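PDB 6TFX: ABC transporter substrate-binding protein from Rhizobium radiobacter, which binds the mannityl-opine mannopinic acid as the periplasmic solute-binding component of an ABC transporter, probably delivering it for import into the bacterium. Local coordinates for residues Ala368-Gln372 and Ile381-Gly385; Leu250-His254 and Tyr395-Tyr400; Val10-Thr16 and Thr26-Thr30; Met373-Asp377 and Gln411-His417. All blocks are in the same frame, centred on the assembly; numbering follows the deposited sequence.

Contact 1: residues Ala368-Gln372 and Ile381-Gly385. With N72 ((2~{R})-2-[[(3~{R},4~{R},5~{S})-3,4,5,6-tetrakis(oxidanyl)-2-oxidanylidene-hexyl]amino]pentanedioic acid), chain C.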
# COMPACT_ATOMS: atom_id res chain seq x y z
N ALA A 368 0.47 -1.53 -13.59
CA ALA A 368 -0.14 -2.81 -13.18
C ALA A 368 0.56 -4.01 -13.82
O ALA A 368 0.76 -5.04 -13.15
CB ALA A 368 -1.62 -2.81 -13.53
N ALA A 369 0.98 -3.87 -15.10
CA ALA A 369 1.72 -4.93 -15.79
C ALA A 369 3.08 -5.15 -15.11
O ALA A 369 3.56 -6.29 -15.03
CB ALA A 369 1.94 -4.55 -17.25
N TRP A 370 3.73 -4.04 -14.68
CA TRP A 370 5.02 -4.10 -13.99
C TRP A 370 4.85 -4.89 -12.67
O TRP A 370 5.67 -5.76 -12.39
CB TRP A 370 5.50 -2.68 -13.72
CG TRP A 370 6.67 -2.58 -12.79
CD1 TRP A 370 7.99 -2.79 -13.08
CD2 TRP A 370 6.61 -2.21 -11.41
NE1 TRP A 370 8.77 -2.55 -11.96
CE2 TRP A 370 7.94 -2.18 -10.92
CE3 TRP A 370 5.56 -1.88 -10.54
CZ2 TRP A 370 8.25 -1.85 -9.59
CZ3 TRP A 370 5.86 -1.49 -9.24
CH2 TRP A 370 7.19 -1.51 -8.76
N HIS A 371 3.76 -4.62 -11.91
CA HIS A 371 3.47 -5.36 -10.67
C HIS A 371 3.40 -6.87 -10.95
O HIS A 371 3.84 -7.65 -10.13
CB HIS A 371 2.12 -4.91 -10.07
CG HIS A 371 2.27 -3.81 -9.07
ND1 HIS A 371 2.64 -4.08 -7.76
CD2 HIS A 371 2.14 -2.47 -9.22
CE1 HIS A 371 2.70 -2.90 -7.15
NE2 HIS A 371 2.41 -1.91 -7.98
N GLN A 372 2.84 -7.27 -12.10
CA GLN A 372 2.75 -8.69 -12.45
C GLN A 372 4.15 -9.22 -12.81
O GLN A 372 4.51 -10.31 -12.39
CB GLN A 372 1.80 -8.85 -13.64
CG GLN A 372 1.48 -10.30 -13.96
CD GLN A 372 0.54 -10.39 -15.14
OE1 GLN A 372 0.97 -10.49 -16.28
NE2 GLN A 372 -0.76 -10.35 -14.88
N ILE A 381 16.65 -6.06 -10.06
CA ILE A 381 16.50 -5.07 -8.99
C ILE A 381 15.09 -4.55 -9.16
O ILE A 381 14.66 -4.36 -10.28
CB ILE A 381 17.53 -3.92 -9.11
CG1 ILE A 381 18.98 -4.47 -9.06
CG2 ILE A 381 17.31 -2.89 -7.96
CD1 ILE A 381 20.07 -3.33 -9.49
N VAL A 382 14.40 -4.30 -8.06
CA VAL A 382 13.02 -3.80 -8.10
C VAL A 382 12.93 -2.54 -7.27
O VAL A 382 13.21 -2.58 -6.07
CB VAL A 382 12.04 -4.90 -7.56
CG1 VAL A 382 10.62 -4.34 -7.45
CG2 VAL A 382 12.06 -6.16 -8.44
N LEU A 383 12.53 -1.42 -7.89
CA LEU A 383 12.33 -0.17 -7.15
C LEU A 383 10.82 -0.20 -6.77
O LEU A 383 9.95 -0.01 -7.65
CB LEU A 383 12.66 1.05 -8.06
CG LEU A 383 12.27 2.41 -7.45
CD1 LEU A 383 13.04 2.67 -6.17
CD2 LEU A 383 12.48 3.52 -8.47
N TYR A 384 10.52 -0.45 -5.50
CA TYR A 384 9.15 -0.61 -5.03
C TYR A 384 8.93 0.41 -3.91
O TYR A 384 9.82 0.63 -3.07
CB TYR A 384 9.00 -2.02 -4.44
CG TYR A 384 7.58 -2.54 -4.39
CD1 TYR A 384 7.00 -3.17 -5.49
CD2 TYR A 384 6.80 -2.39 -3.23
CE1 TYR A 384 5.70 -3.66 -5.44
CE2 TYR A 384 5.49 -2.85 -3.18
CZ TYR A 384 4.93 -3.46 -4.30
OH TYR A 384 3.67 -3.99 -4.27
N GLY A 385 7.74 1.00 -3.87
CA GLY A 385 7.43 1.98 -2.83
C GLY A 385 6.12 1.62 -2.16
O GLY A 385 5.09 1.49 -2.85
OAB N72 C . 8.05 8.63 -6.02
CAF N72 C . 7.75 7.35 -5.42
CAG N72 C . 6.43 6.64 -5.89
OAC N72 C . 5.56 7.49 -6.56
CAH N72 C . 5.89 5.71 -4.80
OAM N72 C . 6.33 5.78 -3.50
CAI N72 C . 4.49 5.36 -4.34
OAD N72 C . 3.62 6.45 -4.51
CAJ N72 C . 4.05 4.01 -4.84
OAE N72 C . 4.93 3.16 -5.13
CAK N72 C . 2.54 3.71 -5.04
N N72 C . 2.06 2.74 -4.08
CA N72 C . 1.61 1.46 -4.46
C N72 C . 1.89 0.98 -5.86
O N72 C . 2.86 0.29 -6.38
CB N72 C . 1.89 0.45 -3.34
CG N72 C . 2.00 -1.04 -3.67
CD N72 C . 1.60 -1.95 -2.51
OE1 N72 C . 0.73 -1.59 -1.64
OE2 N72 C . 2.13 -3.08 -2.43
OXT N72 C . 0.88 1.36 -6.48
O HOH W 1 11.63 -1.46 -10.66
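Trp370 and His371 of the helix meet Tyr384 of the strand as a small aromatic cluster beside the bound opine N72. The tryptophan and the tyrosine touch rim to rim. Trp370 CH2 comes to 3.7 Å from Tyr384 CD1, and the two planes differ by 25°. The histidine is turned steeply against the tyrosine (planes at 80°), and the pair is neither stacked nor edge-to-face. His371 CE1 is 3.2 Å from Tyr384 OH, which sits at the imidazole edge. Trp370 CZ3 lies over one face of the same imidazole.

Apolar contact continues at the far end of the indole, where Trp370 CZ2 rests on Val382 CG1. Trp370 CG stands opposite the backbone N (chi1 168°), which carries the indole across to the strand. A backbone carbonyl meets the indole edge near its plane, with Leu383 O 3.2 Å from Trp370 CZ2.

Helix 367-374 here packs against strand 381-386, an element of the mixed sheet in this periplasmic binding protein, and the pair forms one wall of the ligand pocket.

Two polar groups reach the ligand. His371 NE2 donates to N72 O at 2.8 Å. Tyr384 OH donates to N72 OE2 at 2.6 Å. Arg375 hydrogen-bonds both His371 ND1 and Tyr384 OH, which probably helps to orient both ligand-binding groups. Trp370 NE1 bonds mainly to Val335 O. A water accepts a bond from Leu383 N at 2.9 Å and a weak one from Trp370 NE1.

Contact 2: residues Leu250-His254 and Tyr395-Tyr400. With N72 ((2~{R})-2-[[(3~{R},4~{R},5~{S})-3,4,5,6-tetrakis(oxidanyl)-2-oxidanylidene-hexyl]amino]pentanedioic acid), chain C.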
# COMPACT_ATOMS: atom_id res chain seq x y z
N LEU A 250 7.63 4.03 1.74
CA LEU A 250 9.09 3.96 1.59
C LEU A 250 9.45 3.29 0.29
O LEU A 250 8.97 2.17 0.01
CB LEU A 250 9.71 3.14 2.74
CG LEU A 250 11.21 2.81 2.69
CD1 LEU A 250 12.07 4.06 2.64
CD2 LEU A 250 11.60 1.95 3.87
N ASN A 251 10.37 3.93 -0.46
CA ASN A 251 10.89 3.41 -1.72
C ASN A 251 12.22 2.75 -1.44
O ASN A 251 13.06 3.36 -0.77
CB ASN A 251 11.11 4.57 -2.70
CG ASN A 251 9.87 5.41 -2.85
OD1 ASN A 251 9.83 6.59 -2.42
ND2 ASN A 251 8.84 4.82 -3.41
N LEU A 252 12.42 1.53 -1.94
CA LEU A 252 13.70 0.85 -1.77
C LEU A 252 14.09 0.24 -3.09
O LEU A 252 13.19 -0.11 -3.88
CB LEU A 252 13.59 -0.31 -0.79
CG LEU A 252 13.31 0.06 0.67
CD1 LEU A 252 11.93 -0.46 1.10
CD2 LEU A 252 14.38 -0.53 1.56
N LEU A 253 15.40 -0.00 -3.28
CA LEU A 253 15.89 -0.83 -4.40
C LEU A 253 16.07 -2.20 -3.76
O LEU A 253 16.99 -2.38 -2.93
CB LEU A 253 17.27 -0.33 -4.88
CG LEU A 253 17.25 1.01 -5.58
CD1 LEU A 253 18.69 1.55 -5.71
CD2 LEU A 253 16.61 0.86 -6.96
N HIS A 254 15.19 -3.17 -4.10
CA HIS A 254 15.29 -4.55 -3.60
C HIS A 254 16.16 -5.27 -4.61
O HIS A 254 15.80 -5.33 -5.79
CB HIS A 254 13.92 -5.22 -3.57
CG HIS A 254 13.01 -4.55 -2.59
ND1 HIS A 254 12.97 -4.94 -1.26
CD2 HIS A 254 12.14 -3.53 -2.78
CE1 HIS A 254 12.10 -4.14 -0.67
NE2 HIS A 254 11.56 -3.27 -1.53
N TYR A 395 5.99 -5.01 7.50
CA TYR A 395 6.95 -4.74 6.41
C TYR A 395 8.04 -5.79 6.40
O TYR A 395 8.42 -6.28 5.33
CB TYR A 395 7.59 -3.36 6.61
CG TYR A 395 7.77 -2.61 5.30
CD1 TYR A 395 6.73 -1.84 4.77
CD2 TYR A 395 8.98 -2.63 4.61
CE1 TYR A 395 6.90 -1.11 3.59
CE2 TYR A 395 9.15 -1.91 3.43
CZ TYR A 395 8.11 -1.15 2.92
OH TYR A 395 8.27 -0.44 1.74
N LEU A 396 8.55 -6.19 7.59
CA LEU A 396 9.64 -7.16 7.61
C LEU A 396 9.22 -8.51 7.04
O LEU A 396 9.96 -9.12 6.27
CB LEU A 396 10.19 -7.35 9.04
CG LEU A 396 10.93 -6.15 9.59
CD1 LEU A 396 11.21 -6.36 11.08
CD2 LEU A 396 12.28 -5.90 8.83
N THR A 397 8.07 -9.02 7.48
CA THR A 397 7.65 -10.34 7.00
C THR A 397 7.40 -10.30 5.49
O THR A 397 7.82 -11.21 4.78
CB THR A 397 6.40 -10.82 7.76
OG1 THR A 397 6.74 -10.96 9.15
CG2 THR A 397 5.86 -12.13 7.20
N GLN A 398 6.67 -9.29 5.03
CA GLN A 398 6.27 -9.28 3.61
C GLN A 398 7.40 -9.06 2.62
O GLN A 398 7.42 -9.66 1.54
CB GLN A 398 5.16 -8.23 3.42
CG GLN A 398 3.90 -8.61 4.24
CD GLN A 398 2.78 -7.63 4.02
OE1 GLN A 398 2.64 -7.06 2.96
NE2 GLN A 398 1.93 -7.47 5.03
N PHE A 399 8.33 -8.17 2.98
CA PHE A 399 9.42 -7.83 2.05
C PHE A 399 10.70 -8.63 2.28
O PHE A 399 11.51 -8.71 1.34
CB PHE A 399 9.76 -6.35 2.19
CG PHE A 399 8.76 -5.44 1.54
CD1 PHE A 399 8.87 -5.11 0.19
CD2 PHE A 399 7.67 -4.94 2.26
CE1 PHE A 399 7.93 -4.27 -0.43
CE2 PHE A 399 6.71 -4.13 1.64
CZ PHE A 399 6.86 -3.78 0.30
N TYR A 400 10.94 -9.14 3.50
CA TYR A 400 12.24 -9.72 3.79
C TYR A 400 12.27 -11.14 4.38
O TYR A 400 13.37 -11.70 4.44
CB TYR A 400 13.04 -8.78 4.72
CG TYR A 400 13.07 -7.35 4.22
CD1 TYR A 400 13.62 -7.03 2.97
CD2 TYR A 400 12.52 -6.31 4.97
CE1 TYR A 400 13.62 -5.72 2.49
CE2 TYR A 400 12.51 -5.00 4.50
CZ TYR A 400 13.02 -4.71 3.25
OH TYR A 400 13.02 -3.42 2.78
OAB N72 C . 8.05 8.63 -6.02
CAF N72 C . 7.75 7.35 -5.42
CAG N72 C . 6.43 6.64 -5.89
OAC N72 C . 5.56 7.49 -6.56
CAH N72 C . 5.89 5.71 -4.80
OAM N72 C . 6.33 5.78 -3.50
CAI N72 C . 4.49 5.36 -4.34
OAD N72 C . 3.62 6.45 -4.51
CAJ N72 C . 4.05 4.01 -4.84
OAE N72 C . 4.93 3.16 -5.13
CAK N72 C . 2.54 3.71 -5.04
N N72 C . 2.06 2.74 -4.08
CA N72 C . 1.61 1.46 -4.46
C N72 C . 1.89 0.98 -5.86
O N72 C . 2.86 0.29 -6.38
CB N72 C . 1.89 0.45 -3.34
CG N72 C . 2.00 -1.04 -3.67
CD N72 C . 1.60 -1.95 -2.51
OE1 N72 C . 0.73 -1.59 -1.64
OE2 N72 C . 2.13 -3.08 -2.43
OXT N72 C . 0.88 1.36 -6.48
O HOH W 2 13.06 -7.70 -0.68
O HOH W 3 9.39 -1.24 -0.93
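His254 reaches from its strand to Phe399 and Tyr400 of helix 392-400. Its CB points toward the helix. CG lies opposite the carbonyl carbon (chi1 -65°), and the imidazole stands between the strand and the two aromatic rings. ND1 is 3.9 Å from Tyr400 CE1 and bonds water 2, which donates to Phe399 O. CE1 makes the closest approach, 3.5 Å from Phe399 CD1, and also lies near Tyr400 OH. NE2, near Phe399 CD1 and CE1, bonds water 3, which lies in the imidazole plane and donates to Tyr395 OH. Both ring nitrogens are therefore tied to the helix through water.

The ring planes of His254 and Phe399 are nearly parallel, at 14°. They are slid so far apart that they barely overlap. Tyr400 meets the imidazole rim to rim.

Leu252 packs nearby, against the two tyrosines. Its CD2 touches Tyr400 OH at 3.4 Å, while CD1 packs on Tyr395 CE2 at 3.9 Å. Tyr395 OH also approaches Leu250 O, at 3.2 Å, but its hydrogen bond goes to Ala386 O. Tyr400 OH is bonded to Val295 O. Within the helix, Phe399 CE2 sits over the centre of the Tyr395 ring, and Phe399 CB lies over the Tyr400 ring.

On the other face of the strand, Asn251 lies against the ligand. The arrangement is a helix packed on one face of a beta sheet, as in the alpha/beta lobes of periplasmic binding proteins, with the opine pocket behind the strand.

Contact 3: residues Val10-Thr16 and Thr26-Thr30. With N72 ((2~{R})-2-[[(3~{R},4~{R},5~{S})-3,4,5,6-tetrakis(oxidanyl)-2-oxidanylidene-hexyl]amino]pentanedioic acid), chain C.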
# COMPACT_ATOMS: atom_id res chain seq x y z
N VAL A 10 -6.49 10.66 -11.44
CA VAL A 10 -5.48 9.85 -10.75
C VAL A 10 -4.37 9.40 -11.65
O VAL A 10 -4.53 9.37 -12.87
CB VAL A 10 -6.12 8.65 -10.00
CG1 VAL A 10 -7.30 9.10 -9.12
CG2 VAL A 10 -6.57 7.56 -10.97
N ALA A 11 -3.22 9.04 -11.04
CA ALA A 11 -2.03 8.57 -11.76
C ALA A 11 -2.16 7.06 -11.92
O ALA A 11 -1.53 6.28 -11.20
CB ALA A 11 -0.77 8.93 -10.99
N SER A 12 -3.00 6.67 -12.84
CA SER A 12 -3.24 5.27 -13.18
C SER A 12 -3.74 5.22 -14.60
O SER A 12 -4.35 6.18 -15.08
CB SER A 12 -4.30 4.66 -12.26
OG SER A 12 -4.56 3.32 -12.63
N GLU A 13 -3.51 4.09 -15.28
CA GLU A 13 -3.94 3.89 -16.65
C GLU A 13 -5.25 3.12 -16.74
O GLU A 13 -5.97 3.29 -17.73
CB GLU A 13 -2.84 3.22 -17.50
CG GLU A 13 -1.56 4.07 -17.55
CD GLU A 13 -0.51 3.67 -18.57
OE1 GLU A 13 -0.90 3.33 -19.71
OE2 GLU A 13 0.70 3.70 -18.24
N ASP A 14 -5.59 2.29 -15.70
CA ASP A 14 -6.82 1.49 -15.74
C ASP A 14 -7.03 0.77 -14.42
O ASP A 14 -6.17 0.82 -13.53
CB ASP A 14 -6.72 0.42 -16.87
CG ASP A 14 -8.01 -0.19 -17.43
OD1 ASP A 14 -9.12 0.28 -17.04
OD2 ASP A 14 -7.91 -1.12 -18.26
N VAL A 15 -8.17 0.09 -14.30
CA VAL A 15 -8.53 -0.80 -13.19
C VAL A 15 -7.82 -2.12 -13.49
O VAL A 15 -7.89 -2.58 -14.63
CB VAL A 15 -10.07 -1.09 -13.20
CG1 VAL A 15 -10.44 -2.27 -12.29
CG2 VAL A 15 -10.87 0.14 -12.83
N THR A 16 -7.23 -2.77 -12.47
CA THR A 16 -6.70 -4.12 -12.66
C THR A 16 -7.61 -5.07 -11.90
O THR A 16 -8.16 -5.98 -12.51
CB THR A 16 -5.23 -4.24 -12.25
OG1 THR A 16 -4.51 -3.28 -13.03
CG2 THR A 16 -4.67 -5.64 -12.50
N THR A 26 -2.00 1.61 -5.75
CA THR A 26 -2.72 2.65 -5.00
C THR A 26 -4.11 2.89 -5.63
O THR A 26 -5.10 3.03 -4.90
CB THR A 26 -1.92 3.95 -5.02
OG1 THR A 26 -0.76 3.75 -4.21
CG2 THR A 26 -2.71 5.12 -4.42
N SER A 27 -4.18 2.94 -6.97
CA SER A 27 -5.46 3.23 -7.62
C SER A 27 -6.52 2.16 -7.31
O SER A 27 -7.66 2.50 -6.98
CB SER A 27 -5.30 3.39 -9.12
OG SER A 27 -6.55 3.80 -9.66
N ASP A 28 -6.15 0.88 -7.41
CA ASP A 28 -7.13 -0.19 -7.12
C ASP A 28 -7.50 -0.15 -5.63
O ASP A 28 -8.68 -0.27 -5.28
CB ASP A 28 -6.59 -1.56 -7.51
CG ASP A 28 -6.58 -1.90 -9.00
OD1 ASP A 28 -7.16 -1.11 -9.81
OD2 ASP A 28 -6.01 -2.95 -9.37
N ARG A 29 -6.50 0.07 -4.73
CA ARG A 29 -6.80 0.13 -3.29
C ARG A 29 -7.72 1.32 -2.96
O ARG A 29 -8.54 1.24 -2.03
CB ARG A 29 -5.52 0.26 -2.45
CG ARG A 29 -4.63 -0.97 -2.50
CD ARG A 29 -3.45 -0.70 -1.61
NE ARG A 29 -2.42 -1.75 -1.61
CZ ARG A 29 -2.37 -2.77 -0.76
NH1 ARG A 29 -3.36 -2.98 0.11
NH2 ARG A 29 -1.35 -3.61 -0.78
N THR A 30 -7.54 2.45 -3.69
CA THR A 30 -8.36 3.65 -3.46
C THR A 30 -9.83 3.34 -3.82
O THR A 30 -10.72 3.57 -3.02
CB THR A 30 -7.85 4.84 -4.27
OG1 THR A 30 -6.50 5.11 -3.89
CG2 THR A 30 -8.70 6.11 -4.04
OAB N72 C . 8.05 8.63 -6.02
CAF N72 C . 7.75 7.35 -5.42
CAG N72 C . 6.43 6.64 -5.89
OAC N72 C . 5.56 7.49 -6.56
CAH N72 C . 5.89 5.71 -4.80
OAM N72 C . 6.33 5.78 -3.50
CAI N72 C . 4.49 5.36 -4.34
OAD N72 C . 3.62 6.45 -4.51
CAJ N72 C . 4.05 4.01 -4.84
OAE N72 C . 4.93 3.16 -5.13
CAK N72 C . 2.54 3.71 -5.04
N N72 C . 2.06 2.74 -4.08
CA N72 C . 1.61 1.46 -4.46
C N72 C . 1.89 0.98 -5.86
O N72 C . 2.86 0.29 -6.38
CB N72 C . 1.89 0.45 -3.34
CG N72 C . 2.00 -1.04 -3.67
CD N72 C . 1.60 -1.95 -2.51
OE1 N72 C . 0.73 -1.59 -1.64
OE2 N72 C . 2.13 -3.08 -2.43
OXT N72 C . 0.88 1.36 -6.48
O HOH W 4 -7.24 1.43 -10.80
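The start of helix 26-35 forms part of the opine pocket, and the loop 10-16 that follows strand 5-10 packs against its first turn. Asp28 is the main link to the loop. Thr16 N donates to Asp28 OD1 at 3.1 Å, with a nearly straight angle of 170°, and Asp28 OD1 accepts with its syn lone pair, on the side of the other oxygen. A second, weak bond runs from Thr16 N to Asp28 OD2. OD2 also accepts from Thr17 N, so the carboxylate receives two successive backbone NH groups. Asp28 CG is anti to its carbonyl carbon (chi1 -76°), which turns the carboxylate to the loop.

Water 4 joins the segments a second time. It donates to Asp14 O and to Asp28 OD1, the latter at 2.7 Å, and accepts from Ser27 OG. Ser27 OG is bonded to Tyr201 OH as well. Beside this water the two serines meet through their carbons, Ser12 CB to Ser27 CB at 3.5 Å.

The ligand lies on the other side of the helix. Thr26 N donates to N72 OXT at 3.0 Å. Arg29, extended from CG to NE, gives weak bonds from NE and NH2 to N72 OE1. The helix N terminus would favour the carboxylate that carries OXT, and the Arg29 guanidinium the one that carries OE1.

Strand 198-203 pairs in parallel with strand 5-10 and packs against the contact. Its Phe203 touches Ser12 and Val15, and its Tyr201 touches Val10 and Thr30.

Contact 4: residues Met373-Asp377 and Gln411-His417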
# COMPACT_ATOMS: atom_id res chain seq x y z
N MET A 373 4.93 -8.45 -13.59
CA MET A 373 6.27 -8.86 -14.03
C MET A 373 7.22 -9.07 -12.88
O MET A 373 7.90 -10.08 -12.83
CB MET A 373 6.87 -7.87 -15.02
CG MET A 373 6.18 -7.90 -16.35
SD MET A 373 7.07 -6.81 -17.51
CE MET A 373 8.51 -7.73 -17.81
N ILE A 374 7.26 -8.13 -11.92
CA ILE A 374 8.21 -8.29 -10.81
C ILE A 374 7.89 -9.49 -9.95
O ILE A 374 8.79 -10.08 -9.35
CB ILE A 374 8.33 -6.98 -10.01
CG1 ILE A 374 6.96 -6.60 -9.38
CG2 ILE A 374 8.87 -5.85 -10.92
CD1 ILE A 374 7.03 -5.28 -8.57
N ARG A 375 6.60 -9.87 -9.90
CA ARG A 375 6.14 -11.04 -9.12
C ARG A 375 6.41 -12.37 -9.86
O ARG A 375 6.06 -13.43 -9.35
CB ARG A 375 4.67 -10.86 -8.73
CG ARG A 375 4.54 -9.83 -7.61
CD ARG A 375 3.09 -9.52 -7.33
NE ARG A 375 2.89 -8.66 -6.17
CZ ARG A 375 3.06 -7.35 -6.17
NH1 ARG A 375 3.55 -6.73 -7.25
NH2 ARG A 375 2.78 -6.63 -5.08
N LYS A 376 7.00 -12.29 -11.07
CA LYS A 376 7.44 -13.45 -11.85
C LYS A 376 8.99 -13.49 -11.82
O LYS A 376 9.61 -14.28 -12.56
CB LYS A 376 6.93 -13.38 -13.30
CG LYS A 376 5.44 -13.65 -13.42
CD LYS A 376 5.02 -13.57 -14.88
CE LYS A 376 3.56 -13.91 -15.09
NZ LYS A 376 3.13 -13.61 -16.48
N ASP A 377 9.63 -12.63 -10.99
CA ASP A 377 11.08 -12.57 -10.79
C ASP A 377 11.79 -12.13 -12.07
O ASP A 377 12.91 -12.59 -12.36
CB ASP A 377 11.61 -13.95 -10.34
CG ASP A 377 12.36 -13.98 -9.05
OD1 ASP A 377 12.69 -12.88 -8.52
OD2 ASP A 377 12.66 -15.10 -8.56
N GLN A 411 4.49 -16.52 -1.59
CA GLN A 411 5.18 -15.28 -1.98
C GLN A 411 4.40 -14.04 -1.63
O GLN A 411 3.17 -14.03 -1.72
CB GLN A 411 5.54 -15.24 -3.47
CG GLN A 411 4.35 -15.09 -4.42
CD GLN A 411 4.87 -14.90 -5.84
OE1 GLN A 411 5.71 -15.64 -6.31
NE2 GLN A 411 4.39 -13.87 -6.52
N VAL A 412 5.12 -12.97 -1.24
CA VAL A 412 4.46 -11.70 -1.03
C VAL A 412 5.24 -10.68 -1.87
O VAL A 412 5.05 -10.62 -3.10
CB VAL A 412 4.25 -11.28 0.45
CG1 VAL A 412 3.22 -10.16 0.54
CG2 VAL A 412 3.80 -12.47 1.31
N VAL A 413 6.17 -9.92 -1.22
CA VAL A 413 6.92 -8.90 -1.96
C VAL A 413 8.43 -8.96 -1.60
O VAL A 413 9.11 -7.93 -1.65
CB VAL A 413 6.32 -7.49 -1.76
CG1 VAL A 413 5.06 -7.30 -2.60
CG2 VAL A 413 6.02 -7.20 -0.29
N ASN A 414 8.95 -10.19 -1.35
CA ASN A 414 10.37 -10.33 -1.04
C ASN A 414 11.08 -10.51 -2.38
O ASN A 414 11.40 -11.63 -2.81
CB ASN A 414 10.64 -11.47 -0.06
CG ASN A 414 12.11 -11.67 0.27
OD1 ASN A 414 13.01 -11.02 -0.31
ND2 ASN A 414 12.38 -12.60 1.22
N PHE A 415 11.31 -9.38 -3.03
CA PHE A 415 11.98 -9.35 -4.35
C PHE A 415 13.47 -9.59 -4.25
O PHE A 415 14.09 -9.97 -5.25
CB PHE A 415 11.76 -8.00 -5.02
CG PHE A 415 10.29 -7.71 -5.24
CD1 PHE A 415 9.56 -8.45 -6.17
CD2 PHE A 415 9.65 -6.70 -4.53
CE1 PHE A 415 8.20 -8.19 -6.37
CE2 PHE A 415 8.30 -6.43 -4.76
CZ PHE A 415 7.58 -7.20 -5.65
N SER A 416 14.06 -9.32 -3.08
CA SER A 416 15.51 -9.49 -2.92
C SER A 416 15.89 -10.93 -2.67
O SER A 416 17.07 -11.27 -2.76
CB SER A 416 16.01 -8.62 -1.76
OG SER A 416 15.44 -9.07 -0.55
N HIS A 417 14.90 -11.80 -2.33
CA HIS A 417 15.16 -13.19 -1.96
C HIS A 417 15.97 -13.26 -0.65
O HIS A 417 16.74 -14.20 -0.41
CB HIS A 417 15.78 -13.99 -3.12
CG HIS A 417 14.85 -14.10 -4.29
ND1 HIS A 417 14.23 -15.30 -4.60
CD2 HIS A 417 14.47 -13.17 -5.20
CE1 HIS A 417 13.46 -15.04 -5.66
NE2 HIS A 417 13.59 -13.79 -6.07
O HOH W 5 2.43 -10.38 -3.78
O HOH W 6 6.20 -16.18 -9.05
O HOH W 7 12.69 -10.32 -7.67
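Phe415 CG stands opposite its carbonyl carbon (chi1 -61°), and Ile374 CG1 sits between backbone N and carbonyl carbon (chi1 62°). These torsions bring Ile374 CD1 to 3.5 Å from Phe415 CZ.

Arg375 runs extended past the loop. Its NH2 lies 3.4 Å from Val413 CG1, and its NE gives a hydrogen bond to water 5, which donates to Val412 O. Phe415 CZ lies over one face of the guanidinium, with the two planes nearly perpendicular. The same arginine reaches His371 and Tyr384 with NH1 and NH2, and the loop probably helps to place it.

Gln411 NE2 makes a weak bond to Arg375 O at 3.3 Å, and water 6 joins that oxygen to Gln411 OE1. OE1 also accepts from Gly407 N. His417 NE2 donates to Asp377 OD1 at 2.8 Å, and OD1 accepts with its syn lone pair. Carboxylate and imidazole are nearly coplanar. Glu405 holds His417 ND1, so the ring is fixed at both nitrogens.

The contact joins the C-terminal end of helix 367-374 and its type I turn to the loop before helix 422-430. Val382 and Tyr384 of strand 381-386 pack on Ile374 and Phe415, while helix 392-400 packs on Val413.

In the fold
From the N terminus, contact 3 closes first, a short local loop between strand 5-10 and helix 26-35. It stands in series with the other three. Strand 240-255 then opens contact 2, whose long loop is closed by helix 392-400. Contact 1 is nested inside that loop and joins helix 367-374 to strand 381-386. Contact 4 begins on the same helix and ends beyond helix 392-400, so it crosses both contact 1 and contact 2. Strands 381-386 and 240-255 are sheet neighbours, which ties contacts 1 and 2 together. Contacts 1, 2 and 3 all touch the opine; contact 3 meets contact 1 where Thr16 touches Ala368.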